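Local coordinates for AlyGC (Glaciecola chathamensis, PDB 5GKD), which breaks down the seaweed polysaccharide alginate as a lyase of polysaccharide lyase family 6, a class of enzymes that cleave by beta-elimination, at residues 68-74 against 99-105; 363-367 against 379-383; 500-506 against 529-535. All blocks are in the same frame, centred on the assembly; numbering follows the deposited sequence.

In the fold
AlyGC illustrates how parallel beta-helices are built by repeated packing from coil to coil. Contact 1, contact 2 and contact 3 follow one another along the chain without overlap. The first two lie in the N-terminal, chondroitinase B-like beta-helix and reach the same set of parallel strands, with centres 49 Å apart: contact 1 joins early coils and contact 2 lies near the last strands. Between them in sequence come N180, E183, E212 and E214, which bind calcium. Contact 3, whose centre is 50 Å from contact 1 and 57 Å from contact 2, belongs to the second stack, across the chain's centre from contact 2. Contacts 1 and 3 are coil-to-coil parallel pairing, whereas contact 2 packs a turn on a strand through side chains.

Contact 1 (68-74 against 99-105)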
# COMPACT_ATOMS: atom_id res chain seq x y z
N LEU A 68 10.70 31.94 -8.48
CA LEU A 68 11.30 33.22 -8.87
C LEU A 68 11.63 33.20 -10.35
O LEU A 68 12.12 32.19 -10.86
CB LEU A 68 12.58 33.51 -8.08
CG LEU A 68 12.46 33.86 -6.60
CD1 LEU A 68 12.24 32.60 -5.77
CD2 LEU A 68 13.69 34.63 -6.10
N ALA A 69 11.36 34.30 -11.04
CA ALA A 69 11.66 34.38 -12.47
C ALA A 69 12.02 35.81 -12.84
O ALA A 69 11.33 36.74 -12.42
CB ALA A 69 10.47 33.88 -13.30
N GLY A 70 13.09 36.00 -13.61
CA GLY A 70 13.56 37.34 -13.90
C GLY A 70 14.91 37.64 -13.29
O GLY A 70 15.79 36.80 -13.32
N GLU A 71 15.10 38.82 -12.72
CA GLU A 71 16.40 39.13 -12.15
C GLU A 71 16.26 40.22 -11.10
O GLU A 71 15.29 40.98 -11.09
CB GLU A 71 17.41 39.56 -13.23
CG GLU A 71 16.87 40.58 -14.20
CD GLU A 71 17.95 41.10 -15.15
OE1 GLU A 71 18.98 40.42 -15.30
OE2 GLU A 71 17.78 42.20 -15.70
N HIS A 72 17.27 40.29 -10.22
CA HIS A 72 17.33 41.28 -9.15
C HIS A 72 16.09 41.23 -8.26
O HIS A 72 15.50 42.25 -7.91
CB HIS A 72 17.59 42.67 -9.73
CG HIS A 72 18.90 42.76 -10.44
ND1 HIS A 72 20.11 42.78 -9.77
CD2 HIS A 72 19.20 42.77 -11.76
CE1 HIS A 72 21.10 42.83 -10.65
NE2 HIS A 72 20.57 42.82 -11.86
N LEU A 73 15.72 40.03 -7.85
CA LEU A 73 14.61 39.81 -6.93
C LEU A 73 15.14 39.42 -5.56
O LEU A 73 16.23 38.84 -5.44
CB LEU A 73 13.68 38.70 -7.45
CG LEU A 73 13.31 38.84 -8.93
CD1 LEU A 73 12.53 37.62 -9.41
CD2 LEU A 73 12.52 40.13 -9.18
N ILE A 74 14.36 39.73 -4.54
CA ILE A 74 14.62 39.28 -3.17
C ILE A 74 13.32 38.76 -2.58
O ILE A 74 12.28 39.40 -2.70
CB ILE A 74 15.17 40.41 -2.30
CG1 ILE A 74 16.41 41.04 -2.95
CG2 ILE A 74 15.48 39.88 -0.92
CD1 ILE A 74 16.97 42.18 -2.13
N VAL A 99 12.52 29.95 -18.53
CA VAL A 99 12.44 31.26 -17.90
C VAL A 99 12.97 31.12 -16.48
O VAL A 99 12.27 30.63 -15.60
CB VAL A 99 11.00 31.81 -17.89
CG1 VAL A 99 10.96 33.19 -17.29
CG2 VAL A 99 10.39 31.82 -19.30
N LEU A 100 14.21 31.56 -16.27
CA LEU A 100 14.98 31.36 -15.04
C LEU A 100 15.05 32.65 -14.23
O LEU A 100 14.68 33.73 -14.70
CB LEU A 100 16.40 30.89 -15.36
CG LEU A 100 16.79 29.47 -15.78
CD1 LEU A 100 15.61 28.62 -16.19
CD2 LEU A 100 17.84 29.51 -16.88
N ALA A 101 15.53 32.53 -13.01
CA ALA A 101 15.90 33.68 -12.20
C ALA A 101 17.42 33.76 -12.10
O ALA A 101 18.10 32.74 -11.97
CB ALA A 101 15.31 33.59 -10.79
N SER A 102 17.94 34.98 -12.18
CA SER A 102 19.35 35.28 -11.97
C SER A 102 19.47 36.49 -11.05
O SER A 102 18.53 37.25 -10.89
CB SER A 102 20.07 35.56 -13.31
OG SER A 102 20.36 34.37 -14.01
N HIS A 103 20.64 36.65 -10.44
CA HIS A 103 20.92 37.81 -9.57
C HIS A 103 19.84 38.00 -8.52
O HIS A 103 19.45 39.12 -8.22
CB HIS A 103 21.08 39.08 -10.39
CG HIS A 103 22.21 39.03 -11.36
ND1 HIS A 103 22.03 38.75 -12.70
CD2 HIS A 103 23.54 39.20 -11.19
CE1 HIS A 103 23.20 38.74 -13.30
NE2 HIS A 103 24.13 39.01 -12.41
N SER A 104 19.35 36.90 -7.96
CA SER A 104 18.20 36.94 -7.07
C SER A 104 18.54 36.24 -5.77
O SER A 104 19.46 35.43 -5.68
CB SER A 104 16.99 36.30 -7.74
OG SER A 104 16.62 37.05 -8.87
N ARG A 105 17.78 36.56 -4.74
CA ARG A 105 18.15 36.16 -3.39
C ARG A 105 16.93 35.68 -2.62
O ARG A 105 15.87 36.32 -2.66
CB ARG A 105 18.81 37.33 -2.67
CG ARG A 105 19.20 37.06 -1.25
CD ARG A 105 19.85 38.29 -0.63
NE ARG A 105 20.27 38.05 0.73
CZ ARG A 105 20.66 39.01 1.57
NH1 ARG A 105 21.04 38.71 2.80
NH2 ARG A 105 20.68 40.26 1.14
O HOH W 1 20.61 42.26 -7.22
O HOH W 2 18.59 40.30 -5.76
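S104 OG is held by two bonds: it accepts the backbone N-H of L73, 3.3 Å from N to OG, and donates to S102 O, 2.8 Å from OG, reaching that oxygen from above the carbonyl plane. The hydroxyl thus ties together a corner of the right-handed parallel beta-helix, where the chain passes from strand 65-69 to strand 73-81 and the next coil follows the same path. With OG beside its own backbone N (chi1 -64°), S104 can serve both partners. Parallel pairing runs through the corner, from G70 and E71, and resumes after it at I74. G70 N meets L100 O at 3.0 Å in an almost straight bond (175°), and G70 O takes S102 N in return; at the backbone angles of G70 a side chain would collide with the carbonyl oxygen of A69. Further on, R105 N bonds to L73 O at 2.8 Å, and a water donates both to that oxygen and to H103 O.

Within the same turn, H72 and H103 lie side by side, their rings tilted by only 12° yet displaced so that they scarcely overlap, with centroids 5.1 Å from each other. The nearer cover on the H72 ring is the CB of H103, a CH-pi contact 3.9 Å from the centroid. H103 in turn meets the ring of H132, extending the histidine row. At the edge of the H72 ring, in its plane, ND1 lies 2.7 Å from a second water.

Contact 2 (363-367 against 379-383); sequences GIKFK and INKGF
F366 and F383 make the central apolar meeting of this contact, CD2 of F366 approaching CE1 of F383 to 3.4 Å. The two rings form an oblique pair, inclined at 41° with centroids 5.4 Å apart. F366 carries CG beside its backbone N, anti to the carbonyl carbon (chi1 -60°), which sends the ring toward the 379-383 loop. There CD1 of I379 rests over one face, 4.0 Å from CZ of F366, while CG2 of I364, from the same strand as F366, lies against the other face. Cut back to an alanine, this position would probably strip CD1 of I379 and CE1 of F383 of the aromatic surface they both pack on, leaving a gap between strand and turn.

Backbone contacts are few, and no hydrogen bond crosses between the segments. Residues N380 to F383 form a type II beta turn, closed by a weak bond from F383 N to N380 O. G382 occupies its third position, where CA comes 3.4 Å from F366 O in a CA-H...O contact. A side chain at G382 would run straight into that oxygen, so the close approach of turn and strand depends on glycine.

The charged contact is unfavourable on its own: NZ of K365 and NZ of K381 stand 4.2 Å apart. Both lysines are exposed and touch crystal neighbours, which may influence where their ends lie.

The contact lies among the late strands of the N-terminal beta-helix, between strand 364-372 and the loop leading to strand 383-386. F324 meets the F366 ring edge-to-face, N369 bonds to G382 O, and I355 of strand 355-357 supports both I379 and F383, while strand 339-347 flanks F366 through M341.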
# COMPACT_ATOMS: atom_id res chain seq x y z
N GLY A 363 49.97 4.98 -4.97
CA GLY A 363 49.69 6.19 -5.71
C GLY A 363 49.33 7.39 -4.86
O GLY A 363 49.01 8.45 -5.39
N ILE A 364 49.36 7.24 -3.55
CA ILE A 364 49.26 8.35 -2.61
C ILE A 364 50.61 8.50 -1.94
O ILE A 364 51.07 7.58 -1.25
CB ILE A 364 48.17 8.11 -1.55
CG1 ILE A 364 46.81 7.77 -2.17
CG2 ILE A 364 48.07 9.30 -0.63
CD1 ILE A 364 45.78 7.42 -1.11
N LYS A 365 51.24 9.67 -2.07
CA LYS A 365 52.49 9.92 -1.37
C LYS A 365 52.21 10.66 -0.08
O LYS A 365 51.56 11.71 -0.07
CB LYS A 365 53.51 10.67 -2.23
CG LYS A 365 54.94 10.07 -2.05
CD LYS A 365 56.05 11.11 -1.93
CE LYS A 365 57.21 10.63 -1.01
NZ LYS A 365 57.93 9.36 -1.40
N PHE A 366 52.67 10.09 1.02
CA PHE A 366 52.48 10.63 2.35
C PHE A 366 53.76 11.33 2.78
O PHE A 366 54.85 10.79 2.61
CB PHE A 366 52.14 9.50 3.33
CG PHE A 366 50.88 8.74 2.98
CD1 PHE A 366 50.92 7.68 2.09
CD2 PHE A 366 49.66 9.09 3.56
CE1 PHE A 366 49.76 6.98 1.78
CE2 PHE A 366 48.51 8.39 3.24
CZ PHE A 366 48.55 7.34 2.36
N LYS A 367 53.62 12.53 3.35
CA LYS A 367 54.76 13.30 3.80
C LYS A 367 54.36 14.15 4.99
O LYS A 367 53.30 14.78 4.98
CB LYS A 367 55.29 14.20 2.69
CG LYS A 367 56.68 13.92 2.30
CD LYS A 367 56.96 14.53 0.95
CE LYS A 367 58.47 14.54 0.69
NZ LYS A 367 59.14 13.21 0.89
N ILE A 379 50.94 2.84 8.46
CA ILE A 379 51.81 3.17 7.34
C ILE A 379 53.09 3.75 7.91
O ILE A 379 53.04 4.60 8.80
CB ILE A 379 51.13 4.17 6.39
CG1 ILE A 379 49.86 3.58 5.80
CG2 ILE A 379 52.09 4.59 5.28
CD1 ILE A 379 48.90 4.63 5.24
N ASN A 380 54.24 3.31 7.39
CA ASN A 380 55.53 3.76 7.97
C ASN A 380 56.02 5.07 7.38
O ASN A 380 56.06 6.10 8.08
CB ASN A 380 56.58 2.65 7.84
CG ASN A 380 56.93 2.05 9.18
OD1 ASN A 380 56.37 2.45 10.21
ND2 ASN A 380 57.85 1.09 9.19
N LYS A 381 56.44 5.08 6.11
CA LYS A 381 56.96 6.31 5.52
C LYS A 381 55.87 7.37 5.47
O LYS A 381 54.75 7.10 5.04
CB LYS A 381 57.49 6.09 4.09
CG LYS A 381 58.64 5.14 3.90
CD LYS A 381 59.65 5.61 2.81
CE LYS A 381 59.07 6.45 1.66
NZ LYS A 381 58.21 5.71 0.67
N GLY A 382 56.21 8.58 5.89
CA GLY A 382 55.32 9.71 5.80
C GLY A 382 54.53 10.00 7.05
O GLY A 382 53.76 10.96 7.06
N PHE A 383 54.70 9.19 8.09
CA PHE A 383 54.06 9.44 9.38
C PHE A 383 55.12 9.41 10.46
O PHE A 383 55.90 8.46 10.55
CB PHE A 383 52.97 8.40 9.66
CG PHE A 383 51.74 8.53 8.79
CD1 PHE A 383 51.72 8.02 7.50
CD2 PHE A 383 50.60 9.15 9.26
CE1 PHE A 383 50.59 8.13 6.70
CE2 PHE A 383 49.46 9.27 8.47
CZ PHE A 383 49.46 8.76 7.19

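Contact 3 (500-506 against 529-535); sequences STLIEIN and NTLIRTT
R533 and E504 are brought together by contrasting torsions. CG of R533 sits between its backbone N and carbonyl carbon (chi1 65°), and the chain then runs extended to NE; CG of E504 lies anti to the backbone N (chi1 172°), lifting the carboxylate to the same side of the parallel strands. The two join in a salt bridge, R533 NH1 to E504 OE1 at 2.9 Å, using the anti lone pair of OE1, with carboxylate and guanidinium planes 72° apart. NH1 also donates to T534 O, 3.1 Å away and in the guanidinium plane. NE reaches T501 OG1 at 2.8 Å, somewhat tilted from that plane, so three bonds fix the rotation of the group.

Beneath it the backbones pair as successive coils of a parallel beta-helix. At the corner L531 O accepts two N-H groups, from L502 at 2.9 Å and from I503 at 3.1 Å. The pairing proceeds through R533 N to I503 O and I505 N to R533 O, and finishes with T535 N on I505 O at 2.7 Å. On the face opposite the ion pair, I503, I505 and I532 point together into apolar packing, CB of I503 standing 4.4 Å from CG1 of I532.

E121 of the second subunit adds a long, weak ion pair to NH2, and R536 brings a like charge near NE. The salt bridge to E504, helped by the neutral acceptors T534 O and T501 OG1, probably offsets that nearby charge, and the guanidinium in turn would probably help keep E504 ionised.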
# COMPACT_ATOMS: atom_id res chain seq x y z
N SER A 500 -9.13 -7.69 14.51
CA SER A 500 -8.03 -8.21 13.71
C SER A 500 -6.70 -7.54 14.07
O SER A 500 -5.64 -8.14 13.90
CB SER A 500 -8.32 -8.02 12.23
OG SER A 500 -9.17 -9.04 11.77
N THR A 501 -6.75 -6.31 14.54
CA THR A 501 -5.57 -5.61 14.99
C THR A 501 -5.81 -5.13 16.41
O THR A 501 -6.92 -4.70 16.74
CB THR A 501 -5.25 -4.40 14.09
OG1 THR A 501 -4.92 -4.87 12.78
CG2 THR A 501 -4.08 -3.61 14.65
N LEU A 502 -4.78 -5.25 17.24
CA LEU A 502 -4.80 -4.64 18.56
C LEU A 502 -4.33 -3.19 18.50
O LEU A 502 -5.03 -2.28 18.95
CB LEU A 502 -3.91 -5.44 19.51
CG LEU A 502 -3.85 -4.86 20.91
CD1 LEU A 502 -5.25 -4.84 21.50
CD2 LEU A 502 -2.89 -5.64 21.77
N ILE A 503 -3.14 -2.95 17.94
CA ILE A 503 -2.52 -1.63 17.92
C ILE A 503 -2.06 -1.30 16.50
O ILE A 503 -1.35 -2.09 15.87
CB ILE A 503 -1.33 -1.53 18.89
CG1 ILE A 503 -1.79 -1.74 20.32
CG2 ILE A 503 -0.65 -0.18 18.74
CD1 ILE A 503 -0.66 -1.80 21.31
N GLU A 504 -2.45 -0.12 16.04
CA GLU A 504 -2.06 0.44 14.75
C GLU A 504 -1.21 1.68 14.99
O GLU A 504 -1.58 2.55 15.78
CB GLU A 504 -3.30 0.81 13.93
CG GLU A 504 -3.00 1.56 12.66
CD GLU A 504 -4.27 2.06 11.98
OE1 GLU A 504 -4.70 1.44 10.99
OE2 GLU A 504 -4.83 3.08 12.45
N ILE A 505 -0.06 1.75 14.34
CA ILE A 505 0.85 2.87 14.49
C ILE A 505 0.69 3.79 13.28
O ILE A 505 1.00 3.41 12.15
CB ILE A 505 2.31 2.40 14.66
CG1 ILE A 505 2.41 1.42 15.83
CG2 ILE A 505 3.23 3.60 14.88
CD1 ILE A 505 3.80 0.81 16.02
N ASN A 506 0.19 4.99 13.53
CA ASN A 506 -0.01 6.04 12.54
C ASN A 506 1.13 7.03 12.58
O ASN A 506 2.00 6.98 13.45
CB ASN A 506 -1.33 6.78 12.80
CG ASN A 506 -2.55 5.93 12.52
OD1 ASN A 506 -3.44 5.77 13.36
ND2 ASN A 506 -2.62 5.38 11.32
N ASN A 529 -4.84 -12.10 10.77
CA ASN A 529 -4.82 -11.13 11.85
C ASN A 529 -3.40 -10.61 12.06
O ASN A 529 -2.41 -11.28 11.75
CB ASN A 529 -5.33 -11.72 13.16
CG ASN A 529 -6.81 -12.08 13.12
OD1 ASN A 529 -7.55 -11.62 12.24
ND2 ASN A 529 -7.24 -12.90 14.08
N THR A 530 -3.30 -9.42 12.62
CA THR A 530 -2.02 -8.76 12.85
C THR A 530 -2.14 -8.05 14.19
O THR A 530 -2.85 -7.05 14.28
CB THR A 530 -1.68 -7.77 11.73
OG1 THR A 530 -2.71 -6.80 11.63
CG2 THR A 530 -1.54 -8.47 10.38
N LEU A 531 -1.46 -8.55 15.21
CA LEU A 531 -1.64 -7.98 16.54
C LEU A 531 -1.16 -6.53 16.58
O LEU A 531 -1.87 -5.65 17.08
CB LEU A 531 -0.91 -8.81 17.59
CG LEU A 531 -1.31 -8.46 19.03
CD1 LEU A 531 -2.61 -9.12 19.43
CD2 LEU A 531 -0.18 -8.81 20.01
N ILE A 532 0.03 -6.26 16.07
CA ILE A 532 0.56 -4.91 16.01
C ILE A 532 1.03 -4.63 14.59
O ILE A 532 1.56 -5.51 13.91
CB ILE A 532 1.72 -4.70 17.01
CG1 ILE A 532 1.26 -5.05 18.43
CG2 ILE A 532 2.25 -3.27 16.94
CD1 ILE A 532 2.37 -4.97 19.46
N ARG A 533 0.80 -3.40 14.12
CA ARG A 533 1.17 -3.05 12.76
C ARG A 533 1.20 -1.54 12.65
O ARG A 533 0.67 -0.82 13.50
CB ARG A 533 0.18 -3.64 11.73
CG ARG A 533 -1.26 -3.11 11.80
CD ARG A 533 -2.14 -3.59 10.63
NE ARG A 533 -3.55 -3.31 10.87
CZ ARG A 533 -4.12 -2.11 10.70
NH1 ARG A 533 -3.40 -1.08 10.26
NH2 ARG A 533 -5.40 -1.94 10.96
N THR A 534 1.85 -1.05 11.59
CA THR A 534 1.66 0.32 11.19
C THR A 534 0.30 0.47 10.51
O THR A 534 -0.32 -0.51 10.11
CB THR A 534 2.76 0.80 10.23
OG1 THR A 534 2.64 0.12 8.97
CG2 THR A 534 4.14 0.55 10.81
N THR A 535 -0.13 1.72 10.34
CA THR A 535 -1.18 1.99 9.37
C THR A 535 -0.82 1.40 8.02
O THR A 535 0.35 1.23 7.68
CB THR A 535 -1.42 3.50 9.23
OG1 THR A 535 -2.43 3.75 8.25
CG2 THR A 535 -0.15 4.22 8.82